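Local coordinates for nucleoside-diphosphate sugar epimerase (SulA family) (Corynebacterium glutamicum, PDB 3OH8), which probably acts on nucleotide-linked sugars as an NAD(P)-dependent epimerase of the extended Rossmann-fold family, at residues R28-F33 with Y124-L129. Sequence-based numbering, arbitrary orientation.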
# COMPACT_ATOMS: atom_id res chain seq x y z
N ARG A 28 -2.68 -7.28 0.93
CA ARG A 28 -3.38 -6.06 0.48
C ARG A 28 -4.64 -5.78 1.31
O ARG A 28 -4.90 -4.64 1.66
CB ARG A 28 -3.74 -6.12 -1.02
CG ARG A 28 -2.55 -6.24 -1.98
CD ARG A 28 -1.60 -5.05 -1.89
NE ARG A 28 -2.22 -3.83 -2.41
CZ ARG A 28 -1.67 -2.61 -2.33
NH1 ARG A 28 -0.49 -2.45 -1.74
NH2 ARG A 28 -2.31 -1.56 -2.85
N LEU A 29 -5.41 -6.82 1.63
CA LEU A 29 -6.68 -6.61 2.34
C LEU A 29 -6.58 -6.67 3.87
O LEU A 29 -7.58 -6.45 4.57
CB LEU A 29 -7.75 -7.59 1.83
CG LEU A 29 -7.99 -7.56 0.32
CD1 LEU A 29 -9.26 -8.39 -0.04
CD2 LEU A 29 -8.11 -6.12 -0.18
N THR A 30 -5.40 -6.95 4.40
CA THR A 30 -5.20 -6.94 5.85
C THR A 30 -5.21 -5.49 6.34
O THR A 30 -4.44 -4.67 5.87
CB THR A 30 -3.87 -7.63 6.26
OG1 THR A 30 -3.91 -9.01 5.88
CG2 THR A 30 -3.65 -7.54 7.76
N PRO A 31 -6.11 -5.17 7.29
CA PRO A 31 -6.22 -3.78 7.77
C PRO A 31 -4.93 -3.31 8.47
O PRO A 31 -4.42 -3.99 9.37
CB PRO A 31 -7.38 -3.85 8.78
CG PRO A 31 -8.15 -5.07 8.41
CD PRO A 31 -7.14 -6.05 7.87
N PRO A 32 -4.41 -2.14 8.08
CA PRO A 32 -3.18 -1.63 8.69
C PRO A 32 -3.40 -1.24 10.15
O PRO A 32 -2.43 -1.14 10.89
CB PRO A 32 -2.87 -0.36 7.88
CG PRO A 32 -3.76 -0.40 6.69
CD PRO A 32 -4.93 -1.25 7.03
N PHE A 33 -4.65 -1.03 10.55
CA PHE A 33 -4.94 -0.50 11.87
C PHE A 33 -5.24 -1.62 12.85
O PHE A 33 -5.71 -1.40 13.97
CB PHE A 33 -6.12 0.47 11.80
CG PHE A 33 -7.27 -0.03 10.97
CD1 PHE A 33 -7.36 0.29 9.62
CD2 PHE A 33 -8.26 -0.83 11.53
CE1 PHE A 33 -8.42 -0.17 8.85
CE2 PHE A 33 -9.32 -1.30 10.77
CZ PHE A 33 -9.41 -0.97 9.42
N TYR A 124 -12.35 -1.31 5.20
CA TYR A 124 -11.01 -1.32 4.61
C TYR A 124 -10.88 -2.35 3.49
O TYR A 124 -10.41 -2.05 2.39
CB TYR A 124 -9.92 -1.59 5.67
CG TYR A 124 -8.54 -1.60 5.06
CD1 TYR A 124 -7.84 -0.40 4.84
CD2 TYR A 124 -7.94 -2.78 4.66
CE1 TYR A 124 -6.58 -0.39 4.26
CE2 TYR A 124 -6.67 -2.79 4.07
CZ TYR A 124 -6.00 -1.59 3.88
OH TYR A 124 -4.75 -1.58 3.30
N ARG A 125 -11.30 -3.59 3.78
CA ARG A 125 -11.27 -4.65 2.79
C ARG A 125 -12.00 -4.24 1.51
O ARG A 125 -11.50 -4.46 0.41
CB ARG A 125 -11.87 -5.95 3.34
CG ARG A 125 -11.12 -6.61 4.49
CD ARG A 125 -11.78 -7.94 4.89
NE ARG A 125 -12.01 -8.79 3.72
CZ ARG A 125 -11.15 -9.71 3.28
NH1 ARG A 125 -10.02 -9.93 3.93
NH2 ARG A 125 -11.43 -10.40 2.18
N GLN A 126 -13.18 -3.63 1.66
CA GLN A 126 -13.98 -3.19 0.51
C GLN A 126 -13.33 -2.04 -0.29
O GLN A 126 -13.19 -2.12 -1.52
CB GLN A 126 -15.39 -2.77 0.95
CG GLN A 126 -16.18 -3.86 1.66
CD GLN A 126 -17.50 -3.38 2.25
OE1 GLN A 126 -18.39 -4.18 2.54
NE2 GLN A 126 -17.64 -2.07 2.44
N THR A 127 -12.95 -0.97 0.40
CA THR A 127 -12.32 0.16 -0.29
C THR A 127 -10.99 -0.26 -0.93
O THR A 127 -10.69 0.12 -2.06
CB THR A 127 -12.12 1.40 0.63
OG1 THR A 127 -11.37 1.03 1.79
CG2 THR A 127 -13.47 1.94 1.08
N GLN A 128 -10.20 -1.03 -0.21
CA GLN A 128 -8.88 -1.41 -0.70
C GLN A 128 -8.98 -2.26 -1.95
O GLN A 128 -8.25 -2.06 -2.92
CB GLN A 128 -8.07 -2.15 0.37
CG GLN A 128 -6.61 -2.38 -0.02
CD GLN A 128 -5.78 -1.11 0.08
OE1 GLN A 128 -6.20 -0.11 0.67
NE2 GLN A 128 -4.58 -1.15 -0.46
N LEU A 129 -9.89 -3.23 -1.93
CA LEU A 129 -10.11 -4.08 -3.10
C LEU A 129 -10.51 -3.25 -4.30
O LEU A 129 -9.96 -3.42 -5.40
CB LEU A 129 -11.25 -5.08 -2.82
CG LEU A 129 -11.20 -6.45 -3.50
CD1 LEU A 129 -12.59 -6.94 -3.95
CD2 LEU A 129 -10.21 -6.51 -4.63
O HOH W 1 -8.65 -8.60 6.11
O HOH W 2 -2.76 -3.58 3.67
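Tyr124 lays one face of its phenol ring under the Pro31-Pro32 turn, with Pro32 CD 3.5 Å from the ring centroid and only 20° off the normal. Pro31 CA makes a second, longer CH-pi contact over that face. Proline suits the place because its rigid ring presents CH groups to the aromatic cloud and offers no backbone N-H that would need a partner among the packed carbons. The tyrosine reaches the turn because CG stands anti to the backbone N (chi1 180°), directing the ring off helix 119-139. Phe33 adds an offset edge-to-face pair, its plane at 85° to that of Tyr124, and its CE1 lies 3.8 Å from Tyr124 CB. The phenol hydroxyl is linked to the backbone through a water, which bonds to Tyr124 OH at 2.8 Å and to Thr30 O; Thr30 O also accepts a bond from Arg311.

At the end of helix 25-29, Leu29 spreads its two methyls over different neighbours. CD1 sits over a face of the Arg125 guanidinium, 3.7 Å from Arg125 NH2, while CD2 packs 4.2 Å from Leu129 CB. A second water joins the backbone to this arginine, donating to Leu29 O and accepting from Arg125 NH1, both at 2.9 Å. Arg28 and Gln128 cross at about a right angle with no hydrogen bond between them, both nitrogens at their approach being donors; the polar ends are instead engaged outside, Arg28 NE in a salt bridge with Asp132, Gln128 OE1 accepting from His438 NE2 and Gln128 NE2 donating to Asp343.

The end of helix 25-29 and the loop after it thus pack on helix 119-139, which follows strand 102-110 of the antiparallel sheet, while helix 13-21 flanks Leu29 and Leu129 and helix 158-169 borders Arg28.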